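Local coordinates for uncharacterized conserved protein (Staphylococcus epidermidis, PDB 3FRM) that is of unknown function but carries a GNAT-family acetyltransferase domain, and so may transfer an acetyl group from acetyl-CoA, at residues 7-12 with 220-224; 41-47 with 73-77; 94-100 with 246-252; 131-136 with 175-180. All coordinates share one frame; numbering follows the deposited sequence.

How the interactions relate
All four contacts reach one mixed sheet that runs through the whole chain. Interactions 2 and 3 are direct neighbours in it, their centres about 11 Å apart. Interaction 1 lies about 20 Å from interaction 3, centre to centre, yet touches it where F9 packs on K246 and V224 on L100. Interaction 4 stands apart, about 31 Å from interaction 2 between centres, across the middle of the chain. Along the sequence, interaction 2 closes before 3 and 4 open, the segments of 1 and 3 alternate, and both segments of 4 fall between those of 1 and between those of 3. The C-terminal strand 241-251 is thereby inserted between strands 72-75 and 96-105 of the early sequence.

Interaction 1 (7-12 with 220-224); sequences ITFKDI and PVILV
I12 and I222 meet through their CD1 methyls, 3.7 Å apart, as the side chains run antiparallel alongside each other. The close packing spreads along one side of strand 221-224, where I222 and V224, with P220 just before it, turn toward 7-12. V224 CG2 fits against I12 CG1 at 3.6 Å and also meets CE2 of the F9 ring, while I7 lays its CD1 on P220 CB, 3.4 Å away. Branched methyls suit this seam: many close apolar contacts, no polar group to satisfy.

The 3-10 turn 9-11 behind it is looser and more polar. T8 N donates to D11 OD2 (2.8 Å), and T8 OG1 accepts from K10 N in an ST turn; K10 itself is exposed. D11 gives the strand only its CB, which touches I222 CD1, and its OD1 pairs with K186. The loop thus covers a sheet face where 221-225 runs between strands 188-195 and 96-105, with I7 also resting on V104 and I12 on L102 and E189.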
loop_
_atom_site.group_PDB
_atom_site.type_symbol
_atom_site.label_atom_id
_atom_site.label_comp_id
_atom_site.label_asym_id
_atom_site.label_seq_id
_atom_site.Cartn_x
_atom_site.Cartn_y
_atom_site.Cartn_z
ATOM N N ILE A 7 -16.842 2.777 -14.966
ATOM C CA ILE A 7 -15.933 3.857 -14.600
ATOM C C ILE A 7 -14.472 3.595 -15.020
ATOM O O ILE A 7 -13.981 2.482 -14.895
ATOM C CB ILE A 7 -16.073 4.209 -13.118
ATOM C CG1 ILE A 7 -17.377 4.993 -12.927
ATOM C CG2 ILE A 7 -14.895 5.068 -12.628
ATOM C CD1 ILE A 7 -17.779 5.146 -11.497
ATOM N N THR A 8 -13.807 4.614 -15.567
ATOM C CA THR A 8 -12.389 4.502 -15.879
ATOM C C THR A 8 -11.532 5.688 -15.458
ATOM O O THR A 8 -12.005 6.711 -14.939
ATOM C CB THR A 8 -12.081 4.207 -17.395
ATOM O OG1 THR A 8 -11.889 5.436 -18.112
ATOM C CG2 THR A 8 -13.143 3.325 -18.065
ATOM N N PHE A 9 -10.246 5.536 -15.711
ATOM C CA PHE A 9 -9.297 6.594 -15.451
ATOM C C PHE A 9 -9.658 7.921 -16.105
ATOM O O PHE A 9 -9.209 8.984 -15.656
ATOM C CB PHE A 9 -7.908 6.155 -15.863
ATOM C CG PHE A 9 -7.118 5.522 -14.739
ATOM C CD1 PHE A 9 -7.006 4.123 -14.644
ATOM C CD2 PHE A 9 -6.452 6.321 -13.810
ATOM C CE1 PHE A 9 -6.266 3.523 -13.617
ATOM C CE2 PHE A 9 -5.725 5.755 -12.793
ATOM C CZ PHE A 9 -5.636 4.350 -12.684
ATOM N N LYS A 10 -10.468 7.857 -17.164
ATOM C CA LYS A 10 -10.917 9.064 -17.874
ATOM C C LYS A 10 -11.772 9.936 -16.951
ATOM O O LYS A 10 -11.803 11.142 -17.094
ATOM C CB LYS A 10 -11.672 8.700 -19.152
ATOM C CG LYS A 10 -10.750 8.342 -20.320
ATOM C CD LYS A 10 -11.056 6.933 -20.842
ATOM C CE LYS A 10 -12.380 6.881 -21.636
ATOM N NZ LYS A 10 -13.087 5.581 -21.490
ATOM N N ASP A 11 -12.433 9.307 -15.983
ATOM C CA ASP A 11 -13.274 10.020 -15.039
ATOM C C ASP A 11 -12.473 10.780 -13.978
ATOM O O ASP A 11 -13.003 11.591 -13.228
ATOM C CB ASP A 11 -14.199 9.007 -14.395
ATOM C CG ASP A 11 -15.082 8.319 -15.425
ATOM O OD1 ASP A 11 -15.727 9.068 -16.207
ATOM O OD2 ASP A 11 -15.132 7.053 -15.474
ATOM N N ILE A 12 -11.186 10.516 -13.897
ATOM C CA ILE A 12 -10.383 11.173 -12.880
ATOM C C ILE A 12 -10.001 12.587 -13.309
ATOM O O ILE A 12 -9.683 12.820 -14.439
ATOM C CB ILE A 12 -9.217 10.278 -12.477
ATOM C CG1 ILE A 12 -9.776 8.988 -11.814
ATOM C CG2 ILE A 12 -8.105 11.034 -11.697
ATOM C CD1 ILE A 12 -10.284 9.092 -10.296
ATOM N N PRO A 220 -21.589 7.045 -8.026
ATOM C CA PRO A 220 -20.422 6.348 -7.518
ATOM C C PRO A 220 -19.369 7.309 -6.970
ATOM O O PRO A 220 -19.190 8.458 -7.463
ATOM C CB PRO A 220 -19.817 5.693 -8.775
ATOM C CG PRO A 220 -20.936 5.675 -9.808
ATOM C CD PRO A 220 -22.103 6.452 -9.274
ATOM N N VAL A 221 -18.612 6.832 -5.993
ATOM C CA VAL A 221 -17.497 7.635 -5.574
ATOM C C VAL A 221 -16.155 6.972 -5.822
ATOM O O VAL A 221 -16.022 5.747 -5.622
ATOM C CB VAL A 221 -17.701 8.380 -4.209
ATOM C CG1 VAL A 221 -18.854 7.850 -3.431
ATOM C CG2 VAL A 221 -16.357 8.565 -3.396
ATOM N N ILE A 222 -15.219 7.772 -6.336
ATOM C CA ILE A 222 -14.034 7.255 -6.910
ATOM C C ILE A 222 -12.824 8.109 -6.546
ATOM O O ILE A 222 -12.946 9.305 -6.157
ATOM C CB ILE A 222 -14.142 7.233 -8.454
ATOM C CG1 ILE A 222 -13.868 8.637 -9.031
ATOM C CG2 ILE A 222 -15.484 6.607 -8.902
ATOM C CD1 ILE A 222 -13.989 8.754 -10.526
ATOM N N LEU A 223 -11.669 7.460 -6.632
ATOM C CA LEU A 223 -10.414 8.032 -6.245
ATOM C C LEU A 223 -9.300 7.266 -6.917
ATOM O O LEU A 223 -9.500 6.094 -7.336
ATOM C CB LEU A 223 -10.230 7.951 -4.753
ATOM C CG LEU A 223 -10.017 6.586 -4.124
ATOM C CD1 LEU A 223 -8.525 6.391 -3.924
ATOM C CD2 LEU A 223 -10.747 6.499 -2.782
ATOM N N VAL A 224 -8.143 7.922 -6.968
ATOM C CA VAL A 224 -6.947 7.310 -7.426
ATOM C C VAL A 224 -5.915 7.405 -6.339
ATOM O O VAL A 224 -5.742 8.431 -5.775
ATOM C CB VAL A 224 -6.424 8.041 -8.677
ATOM C CG1 VAL A 224 -4.914 7.999 -8.737
ATOM C CG2 VAL A 224 -7.044 7.452 -9.959
#

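Interaction 2 (41-47 with 73-77); sequences TWIYKTM and SFSFP
W42, Y44, F74 and F76 form an aromatic cluster beside the paired parallel strands, W42 and F74 on the same face. The edge of F74 is directed at the face of W42, an offset edge-to-face pair with ring planes at 63°, and W42 CB adds a contact to F74 CD1 at 3.6 Å. Y44 lies almost parallel to both phenylalanines but slid off them; its CD2 comes 3.7 Å from F76 CD1. W53 of helix 50-66 lies on Y44 and meets F74 edge-to-face, so broad rings suit this buried face. Farther out, M47, a selenomethionine, brings SE obliquely to F76 CD1 at 3.8 Å, a Met-aromatic contact, and its chain crosses P77.

Backbone bonds hold the strands in register: W42 N to S73 O, S75 N to W42 O (3.0 Å) and Y44 N to S75 O (2.9 Å). At one end the hydroxyls T41 OG1 and S73 OG are hydrogen-bonded at 2.6 Å; at the other, a water donates to both Y44 O and F76 O. Helix 50-66 links the two strands in a beta-alpha-beta unit and covers the face of W42 and F74; its D56 bonds Y44 OH, while strands 25-29 and 241-251 continue the sheet.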
loop_
_atom_site.group_PDB
_atom_site.type_symbol
_atom_site.label_atom_id
_atom_site.label_comp_id
_atom_site.label_asym_id
_atom_site.label_seq_id
_atom_site.Cartn_x
_atom_site.Cartn_y
_atom_site.Cartn_z
ATOM N N THR A 41 2.434 17.421 -17.153
ATOM C CA THR A 41 2.713 16.030 -17.410
ATOM C C THR A 41 2.083 15.578 -18.727
ATOM O O THR A 41 1.184 16.221 -19.252
ATOM C CB THR A 41 2.194 15.155 -16.196
ATOM O OG1 THR A 41 2.834 13.860 -16.201
ATOM C CG2 THR A 41 0.670 15.023 -16.189
ATOM N N TRP A 42 2.578 14.463 -19.250
ATOM C CA TRP A 42 2.010 13.827 -20.383
ATOM C C TRP A 42 1.204 12.597 -19.919
ATOM O O TRP A 42 1.726 11.797 -19.163
ATOM C CB TRP A 42 3.133 13.310 -21.275
ATOM C CG TRP A 42 3.703 14.260 -22.194
ATOM C CD1 TRP A 42 4.081 15.581 -21.926
ATOM C CD2 TRP A 42 4.115 13.988 -23.532
ATOM N NE1 TRP A 42 4.658 16.133 -23.058
ATOM C CE2 TRP A 42 4.706 15.181 -24.046
ATOM C CE3 TRP A 42 4.049 12.864 -24.345
ATOM C CZ2 TRP A 42 5.199 15.274 -25.345
ATOM C CZ3 TRP A 42 4.540 12.969 -25.635
ATOM C CH2 TRP A 42 5.091 14.169 -26.125
ATOM N N ILE A 43 -0.038 12.461 -20.390
ATOM C CA ILE A 43 -0.861 11.283 -20.132
ATOM C C ILE A 43 -0.900 10.492 -21.451
ATOM O O ILE A 43 -1.529 10.911 -22.396
ATOM C CB ILE A 43 -2.284 11.671 -19.753
ATOM C CG1 ILE A 43 -2.321 12.811 -18.714
ATOM C CG2 ILE A 43 -3.123 10.455 -19.239
ATOM C CD1 ILE A 43 -1.694 12.490 -17.406
ATOM N N TYR A 44 -0.234 9.348 -21.536
ATOM C CA TYR A 44 -0.327 8.554 -22.768
ATOM C C TYR A 44 -1.690 7.868 -22.862
ATOM O O TYR A 44 -2.234 7.420 -21.856
ATOM C CB TYR A 44 0.763 7.478 -22.857
ATOM C CG TYR A 44 2.154 7.964 -23.223
ATOM C CD1 TYR A 44 2.452 8.407 -24.510
ATOM C CD2 TYR A 44 3.174 7.942 -22.303
ATOM C CE1 TYR A 44 3.701 8.838 -24.857
ATOM C CE2 TYR A 44 4.486 8.379 -22.668
ATOM C CZ TYR A 44 4.711 8.829 -23.927
ATOM O OH TYR A 44 5.959 9.228 -24.261
ATOM N N LYS A 45 -2.205 7.777 -24.085
ATOM C CA LYS A 45 -3.343 6.966 -24.411
ATOM C C LYS A 45 -2.916 5.657 -25.085
ATOM O O LYS A 45 -3.510 4.601 -24.836
ATOM C CB LYS A 45 -4.286 7.768 -25.284
ATOM C CG LYS A 45 -5.034 8.791 -24.418
ATOM C CD LYS A 45 -5.488 10.054 -25.152
ATOM C CE LYS A 45 -6.862 9.867 -25.752
ATOM N NZ LYS A 45 -7.080 10.901 -26.805
ATOM N N THR A 46 -1.863 5.705 -25.889
ATOM C CA THR A 46 -1.258 4.475 -26.413
ATOM C C THR A 46 0.245 4.405 -26.103
ATOM O O THR A 46 0.919 5.402 -26.047
ATOM C CB THR A 46 -1.524 4.290 -27.909
ATOM O OG1 THR A 46 -1.145 5.500 -28.574
ATOM C CG2 THR A 46 -2.997 4.046 -28.143
HETATM N N MSE A 47 0.744 3.198 -25.907
HETATM C CA MSE A 47 2.146 2.926 -25.611
HETATM C C MSE A 47 3.128 3.400 -26.649
HETATM O O MSE A 47 3.125 2.900 -27.758
HETATM C CB MSE A 47 2.363 1.414 -25.480
HETATM C CG MSE A 47 2.195 0.896 -24.081
HETATM SE SE MSE A 47 3.602 1.486 -22.797
HETATM C CE MSE A 47 2.776 0.492 -21.303
ATOM N N SER A 73 7.675 14.010 -16.498
ATOM C CA SER A 73 6.766 13.007 -16.052
ATOM C C SER A 73 5.751 12.485 -17.093
ATOM O O SER A 73 5.295 13.224 -17.933
ATOM C CB SER A 73 6.087 13.501 -14.783
ATOM O OG SER A 73 5.147 14.476 -15.068
ATOM N N PHE A 74 5.401 11.207 -16.987
ATOM C CA PHE A 74 4.510 10.562 -17.902
ATOM C C PHE A 74 3.699 9.546 -17.150
ATOM O O PHE A 74 4.184 8.946 -16.190
ATOM C CB PHE A 74 5.319 9.823 -18.991
ATOM C CG PHE A 74 6.379 10.703 -19.689
ATOM C CD1 PHE A 74 6.126 11.270 -20.922
ATOM C CD2 PHE A 74 7.601 10.972 -19.084
ATOM C CE1 PHE A 74 7.103 12.083 -21.568
ATOM C CE2 PHE A 74 8.561 11.804 -19.713
ATOM C CZ PHE A 74 8.313 12.337 -20.953
ATOM N N SER A 75 2.448 9.382 -17.586
ATOM C CA SER A 75 1.593 8.264 -17.234
ATOM C C SER A 75 1.458 7.443 -18.468
ATOM O O SER A 75 1.396 8.016 -19.542
ATOM C CB SER A 75 0.191 8.730 -16.955
ATOM O OG SER A 75 0.255 9.529 -15.866
ATOM N N PHE A 76 1.279 6.135 -18.289
ATOM C CA PHE A 76 1.115 5.239 -19.396
ATOM C C PHE A 76 -0.343 4.764 -19.491
ATOM O O PHE A 76 -1.193 5.160 -18.698
ATOM C CB PHE A 76 2.159 4.100 -19.313
ATOM C CG PHE A 76 3.566 4.561 -19.554
ATOM C CD1 PHE A 76 4.061 4.653 -20.818
ATOM C CD2 PHE A 76 4.382 4.939 -18.505
ATOM C CE1 PHE A 76 5.384 5.123 -21.046
ATOM C CE2 PHE A 76 5.660 5.398 -18.703
ATOM C CZ PHE A 76 6.173 5.494 -19.987
ATOM N N PRO A 77 -0.664 3.950 -20.495
ATOM C CA PRO A 77 -2.098 3.670 -20.685
ATOM C C PRO A 77 -2.695 2.839 -19.546
ATOM O O PRO A 77 -2.032 1.996 -18.957
ATOM C CB PRO A 77 -2.119 2.872 -21.970
ATOM C CG PRO A 77 -0.769 3.375 -22.697
ATOM C CD PRO A 77 0.191 3.476 -21.603
HETATM O O HOH W 1 -2.121 7.544 -19.119
#

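Interaction 3 (94-100 with 246-252); sequences GFQIGVL and KYHILKE
Q96 and L100, set against L250 and K246, bury the most surface of strand 96-100 where it pairs antiparallel with 246-251 inside the central mixed sheet. Q96 is bound at both ends: its N gives a nearly straight bond to L250 O (2.8 Å, 173°), and its extended chain carries NE2 to E252 OE1 at 2.7 Å. The carboxylate oxygen lies close to the amide plane but is approached from above its own plane, and one water accepts from both Q96 NE2 and E252 N. A long polar side chain suits this exposed position at the end of the strand pair.

L100 packs at about a right angle to H248, its CD1 3.5 Å from H248 ND1, a buried nitrogen with no partner in the model. Two residues before L100, G98 forms a hydrogen-bonded pair with H248; glycine suits the place because H248 CE1 occupies the position a beta carbon would take.

F95, the third main contributor, is sandwiched on the other side of the sheet: I249 CD1 covers one ring face and K251 CB the opposite one, while W53 meets it edge-to-face. The preceding G94, with positive phi, closes helix 84-92 as the C-prime residue of a Schellman motif. On the same side as I97, Y247 OH bonds H201 of the second subunit, and V99 CG2 sits 3.8 Å from the Y247 ring centroid in a CH-pi contact.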
loop_
_atom_site.group_PDB
_atom_site.type_symbol
_atom_site.label_atom_id
_atom_site.label_comp_id
_atom_site.label_asym_id
_atom_site.label_seq_id
_atom_site.Cartn_x
_atom_site.Cartn_y
_atom_site.Cartn_z
ATOM N N GLY A 94 17.193 7.573 -15.023
ATOM C CA GLY A 94 17.052 7.998 -13.666
ATOM C C GLY A 94 15.643 8.444 -13.309
ATOM O O GLY A 94 15.493 9.464 -12.594
ATOM N N PHE A 95 14.616 7.743 -13.816
ATOM C CA PHE A 95 13.206 8.021 -13.448
ATOM C C PHE A 95 12.804 7.180 -12.264
ATOM O O PHE A 95 13.355 6.121 -12.079
ATOM C CB PHE A 95 12.226 7.671 -14.604
ATOM C CG PHE A 95 12.096 8.742 -15.644
ATOM C CD1 PHE A 95 10.999 9.589 -15.635
ATOM C CD2 PHE A 95 13.120 8.954 -16.585
ATOM C CE1 PHE A 95 10.888 10.631 -16.569
ATOM C CE2 PHE A 95 13.042 10.009 -17.549
ATOM C CZ PHE A 95 11.917 10.841 -17.553
ATOM N N GLN A 96 11.854 7.663 -11.467
ATOM C CA GLN A 96 11.162 6.865 -10.485
ATOM C C GLN A 96 9.933 6.233 -11.157
ATOM O O GLN A 96 9.154 6.933 -11.821
ATOM C CB GLN A 96 10.626 7.755 -9.384
ATOM C CG GLN A 96 11.573 8.774 -8.724
ATOM C CD GLN A 96 10.763 9.840 -7.897
ATOM O OE1 GLN A 96 9.614 9.580 -7.463
ATOM N NE2 GLN A 96 11.343 11.037 -7.716
ATOM N N ILE A 97 9.712 4.944 -10.931
ATOM C CA ILE A 97 8.566 4.242 -11.511
ATOM C C ILE A 97 7.547 3.998 -10.438
ATOM O O ILE A 97 7.912 3.560 -9.369
ATOM C CB ILE A 97 8.997 2.915 -12.078
ATOM C CG1 ILE A 97 10.109 3.175 -13.077
ATOM C CG2 ILE A 97 7.848 2.203 -12.794
ATOM C CD1 ILE A 97 10.598 1.914 -13.833
ATOM N N GLY A 98 6.270 4.272 -10.688
ATOM C CA GLY A 98 5.275 3.911 -9.722
ATOM C C GLY A 98 3.988 3.489 -10.405
ATOM O O GLY A 98 3.929 3.441 -11.620
ATOM N N VAL A 99 2.961 3.195 -9.623
ATOM C CA VAL A 99 1.685 2.749 -10.140
ATOM C C VAL A 99 0.569 3.563 -9.486
ATOM O O VAL A 99 0.547 3.779 -8.244
ATOM C CB VAL A 99 1.517 1.268 -9.849
ATOM C CG1 VAL A 99 0.097 0.760 -10.206
ATOM C CG2 VAL A 99 2.551 0.460 -10.651
ATOM N N LEU A 100 -0.341 4.074 -10.316
ATOM C CA LEU A 100 -1.577 4.679 -9.813
ATOM C C LEU A 100 -2.582 3.586 -9.842
ATOM O O LEU A 100 -2.570 2.784 -10.768
ATOM C CB LEU A 100 -2.057 5.774 -10.745
ATOM C CG LEU A 100 -1.562 7.224 -10.636
ATOM C CD1 LEU A 100 -0.492 7.523 -9.529
ATOM C CD2 LEU A 100 -1.102 7.684 -12.027
ATOM N N LYS A 246 -2.377 2.412 -13.530
ATOM C CA LYS A 246 -1.504 3.059 -14.536
ATOM C C LYS A 246 -0.101 3.083 -13.995
ATOM O O LYS A 246 0.100 3.471 -12.827
ATOM C CB LYS A 246 -1.897 4.529 -14.698
ATOM C CG LYS A 246 -3.062 4.801 -15.607
ATOM C CD LYS A 246 -3.047 6.278 -16.118
ATOM C CE LYS A 246 -4.234 6.400 -17.082
ATOM N NZ LYS A 246 -4.453 7.685 -17.790
ATOM N N TYR A 247 0.874 2.745 -14.833
ATOM C CA TYR A 247 2.271 3.072 -14.580
ATOM C C TYR A 247 2.506 4.580 -14.773
ATOM O O TYR A 247 1.880 5.202 -15.617
ATOM C CB TYR A 247 3.234 2.259 -15.492
ATOM C CG TYR A 247 3.438 0.929 -14.892
ATOM C CD1 TYR A 247 4.388 0.719 -13.906
ATOM C CD2 TYR A 247 2.580 -0.118 -15.226
ATOM C CE1 TYR A 247 4.494 -0.521 -13.256
ATOM C CE2 TYR A 247 2.681 -1.338 -14.622
ATOM C CZ TYR A 247 3.623 -1.565 -13.643
ATOM O OH TYR A 247 3.636 -2.838 -13.056
ATOM N N HIS A 248 3.440 5.141 -14.023
ATOM C CA HIS A 248 3.733 6.545 -14.095
ATOM C C HIS A 248 5.186 6.768 -13.618
ATOM O O HIS A 248 5.714 6.084 -12.735
ATOM C CB HIS A 248 2.698 7.404 -13.323
ATOM C CG HIS A 248 3.051 7.622 -11.892
ATOM N ND1 HIS A 248 2.628 6.780 -10.884
ATOM C CD2 HIS A 248 3.839 8.553 -11.301
ATOM C CE1 HIS A 248 3.131 7.186 -9.732
ATOM N NE2 HIS A 248 3.858 8.266 -9.955
ATOM N N ILE A 249 5.855 7.678 -14.275
ATOM C CA ILE A 249 7.243 7.887 -13.945
ATOM C C ILE A 249 7.478 9.346 -13.714
ATOM O O ILE A 249 6.792 10.161 -14.311
ATOM C CB ILE A 249 8.139 7.351 -15.077
ATOM C CG1 ILE A 249 7.831 8.025 -16.400
ATOM C CG2 ILE A 249 7.895 5.838 -15.251
ATOM C CD1 ILE A 249 8.958 7.796 -17.417
ATOM N N LEU A 250 8.498 9.655 -12.908
ATOM C CA LEU A 250 8.826 11.007 -12.480
ATOM C C LEU A 250 10.325 11.129 -12.308
ATOM O O LEU A 250 10.953 10.265 -11.685
ATOM C CB LEU A 250 8.138 11.317 -11.117
ATOM C CG LEU A 250 8.443 12.671 -10.409
ATOM C CD1 LEU A 250 8.099 13.855 -11.325
ATOM C CD2 LEU A 250 7.603 12.787 -9.116
ATOM N N LYS A 251 10.893 12.184 -12.892
ATOM C CA LYS A 251 12.258 12.615 -12.637
ATOM C C LYS A 251 12.156 14.036 -12.130
ATOM O O LYS A 251 11.725 14.918 -12.849
ATOM C CB LYS A 251 13.108 12.607 -13.894
ATOM C CG LYS A 251 14.587 12.821 -13.613
ATOM C CD LYS A 251 15.379 12.686 -14.909
ATOM C CE LYS A 251 16.875 12.864 -14.696
ATOM N NZ LYS A 251 17.633 12.324 -15.873
ATOM N N GLU A 252 12.543 14.253 -10.884
ATOM C CA GLU A 252 12.330 15.533 -10.231
ATOM C C GLU A 252 13.227 16.630 -10.790
ATOM O O GLU A 252 12.879 17.805 -10.677
ATOM C CB GLU A 252 12.501 15.374 -8.739
ATOM C CG GLU A 252 11.394 14.506 -8.107
ATOM C CD GLU A 252 11.579 14.242 -6.596
ATOM O OE1 GLU A 252 11.069 13.191 -6.125
ATOM O OE2 GLU A 252 12.205 15.070 -5.875
HETATM O O HOH W 2 13.526 11.811 -9.310
#

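Interaction 4 (131-136 with 175-180); sequences DYLHVY and PVGIVD
I178 supplies most of the apolar contact, wedged among Y132, V135 and Y136. Its CG2 touches Y132 CD1 at 3.6 Å and V135 CB at 3.7 Å, while CD1 rises beside the helix to meet Y136 CB at 3.8 Å. I178 and V135 reach toward each other tip to tip; both are beta-branched and present methyls close to the backbone. V135 CG2 also rests on the backbone where P175 leads into V176. At the strand's start the P175 ring lies across D131, with CB 3.6 Å from D131 CB; the proline ring offers its CB and CG to D131 CB, and its CG to D131 OD2 as well.

The ring contact is a CH-pi one: I178 CD1 stands 4.0 Å from the Y132 centroid, over one face but toward the rim. With its CG turned away from the backbone nitrogen (chi1 167°), the tyrosine lies along the strand toward D180.

Helix 129-136 here packs on strand 174-183 of the GNAT-type sheet, the axes of 131-136 and 175-180 crossing at -79°. V176 and G177 both pair with A169 in a classic beta bulge, which falls just before I178 in the strand.

Among polar contacts, Y132 OH donates to D180 OD2 at 2.5 Å on the syn lone pair, ring and carboxylate planes 27° apart. The other oxygen, OD1, makes a long, weak ion pair with R166, and D131 OD1 is hydrogen-bonded to Y170 OH.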
loop_
_atom_site.group_PDB
_atom_site.type_symbol
_atom_site.label_atom_id
_atom_site.label_comp_id
_atom_site.label_asym_id
_atom_site.label_seq_id
_atom_site.Cartn_x
_atom_site.Cartn_y
_atom_site.Cartn_z
ATOM N N ASP A 131 -7.818 26.119 9.057
ATOM C CA ASP A 131 -7.902 24.840 9.706
ATOM C C ASP A 131 -7.664 23.737 8.697
ATOM O O ASP A 131 -7.110 22.706 9.034
ATOM C CB ASP A 131 -9.296 24.609 10.335
ATOM C CG ASP A 131 -9.541 25.476 11.555
ATOM O OD1 ASP A 131 -10.735 25.744 11.814
ATOM O OD2 ASP A 131 -8.570 25.888 12.245
ATOM N N TYR A 132 -8.129 23.923 7.470
ATOM C CA TYR A 132 -7.915 22.929 6.450
ATOM C C TYR A 132 -6.387 22.823 6.220
ATOM O O TYR A 132 -5.794 21.747 6.287
ATOM C CB TYR A 132 -8.697 23.311 5.181
ATOM C CG TYR A 132 -8.326 22.524 3.962
ATOM C CD1 TYR A 132 -9.095 21.449 3.563
ATOM C CD2 TYR A 132 -7.201 22.878 3.170
ATOM C CE1 TYR A 132 -8.784 20.707 2.438
ATOM C CE2 TYR A 132 -6.848 22.111 1.982
ATOM C CZ TYR A 132 -7.673 21.009 1.653
ATOM O OH TYR A 132 -7.425 20.190 0.553
ATOM N N LEU A 133 -5.747 23.959 6.020
ATOM C CA LEU A 133 -4.304 23.957 5.720
ATOM C C LEU A 133 -3.479 23.450 6.878
ATOM O O LEU A 133 -2.455 22.789 6.696
ATOM C CB LEU A 133 -3.849 25.331 5.330
ATOM C CG LEU A 133 -4.477 25.776 4.024
ATOM C CD1 LEU A 133 -4.083 27.255 3.858
ATOM C CD2 LEU A 133 -3.984 24.878 2.862
ATOM N N HIS A 134 -3.980 23.708 8.069
ATOM C CA HIS A 134 -3.365 23.185 9.249
ATOM C C HIS A 134 -3.244 21.666 9.238
ATOM O O HIS A 134 -2.209 21.123 9.620
ATOM C CB HIS A 134 -4.147 23.629 10.475
ATOM C CG HIS A 134 -3.590 23.083 11.741
ATOM N ND1 HIS A 134 -4.146 21.997 12.388
ATOM C CD2 HIS A 134 -2.486 23.426 12.444
ATOM C CE1 HIS A 134 -3.422 21.711 13.454
ATOM N NE2 HIS A 134 -2.410 22.566 13.513
ATOM N N VAL A 135 -4.292 20.976 8.806
ATOM C CA VAL A 135 -4.233 19.528 8.752
ATOM C C VAL A 135 -3.293 19.124 7.615
ATOM O O VAL A 135 -2.444 18.219 7.730
ATOM C CB VAL A 135 -5.630 18.926 8.504
ATOM C CG1 VAL A 135 -5.517 17.384 8.270
ATOM C CG2 VAL A 135 -6.594 19.295 9.641
ATOM N N TYR A 136 -3.477 19.812 6.508
ATOM C CA TYR A 136 -2.666 19.617 5.346
ATOM C C TYR A 136 -1.162 19.588 5.683
ATOM O O TYR A 136 -0.447 18.693 5.221
ATOM C CB TYR A 136 -3.003 20.685 4.301
ATOM C CG TYR A 136 -2.298 20.402 3.044
ATOM C CD1 TYR A 136 -2.756 19.401 2.161
ATOM C CD2 TYR A 136 -1.127 21.076 2.751
ATOM C CE1 TYR A 136 -2.032 19.102 0.995
ATOM C CE2 TYR A 136 -0.425 20.808 1.603
ATOM C CZ TYR A 136 -0.862 19.826 0.734
ATOM O OH TYR A 136 -0.092 19.604 -0.382
ATOM N N PRO A 175 -9.261 21.062 14.361
ATOM C CA PRO A 175 -9.362 20.449 13.036
ATOM C C PRO A 175 -8.467 19.204 12.952
ATOM O O PRO A 175 -7.370 19.196 13.481
ATOM C CB PRO A 175 -8.883 21.539 12.105
ATOM C CG PRO A 175 -7.942 22.381 12.946
ATOM C CD PRO A 175 -8.423 22.277 14.369
ATOM N N VAL A 176 -8.950 18.172 12.283
ATOM C CA VAL A 176 -8.399 16.846 12.415
ATOM C C VAL A 176 -8.385 15.967 11.108
ATOM O O VAL A 176 -7.578 15.052 10.984
ATOM C CB VAL A 176 -9.139 16.189 13.573
ATOM C CG1 VAL A 176 -9.640 14.785 13.238
ATOM C CG2 VAL A 176 -8.306 16.273 14.849
ATOM N N GLY A 177 -9.260 16.271 10.147
ATOM C CA GLY A 177 -9.432 15.483 8.904
ATOM C C GLY A 177 -9.748 16.385 7.714
ATOM O O GLY A 177 -10.458 17.378 7.860
ATOM N N ILE A 178 -9.237 16.070 6.533
ATOM C CA ILE A 178 -9.617 16.857 5.356
ATOM C C ILE A 178 -9.894 15.992 4.119
ATOM O O ILE A 178 -9.490 14.805 4.040
ATOM C CB ILE A 178 -8.580 18.034 5.040
ATOM C CG1 ILE A 178 -7.207 17.451 4.728
ATOM C CG2 ILE A 178 -8.501 19.062 6.229
ATOM C CD1 ILE A 178 -6.144 18.573 4.306
ATOM N N VAL A 179 -10.603 16.550 3.145
ATOM C CA VAL A 179 -10.684 15.851 1.871
ATOM C C VAL A 179 -11.139 16.869 0.877
ATOM O O VAL A 179 -11.819 17.805 1.257
ATOM C CB VAL A 179 -11.669 14.621 1.943
ATOM C CG1 VAL A 179 -13.153 15.058 2.363
ATOM C CG2 VAL A 179 -11.615 13.792 0.667
ATOM N N ASP A 180 -10.725 16.676 -0.364
ATOM C CA ASP A 180 -11.216 17.380 -1.544
ATOM C C ASP A 180 -12.214 16.523 -2.318
ATOM O O ASP A 180 -12.040 15.320 -2.429
ATOM C CB ASP A 180 -10.062 17.590 -2.489
ATOM C CG ASP A 180 -9.067 18.520 -1.939
ATOM O OD1 ASP A 180 -8.295 19.078 -2.738
ATOM O OD2 ASP A 180 -9.073 18.739 -0.707
#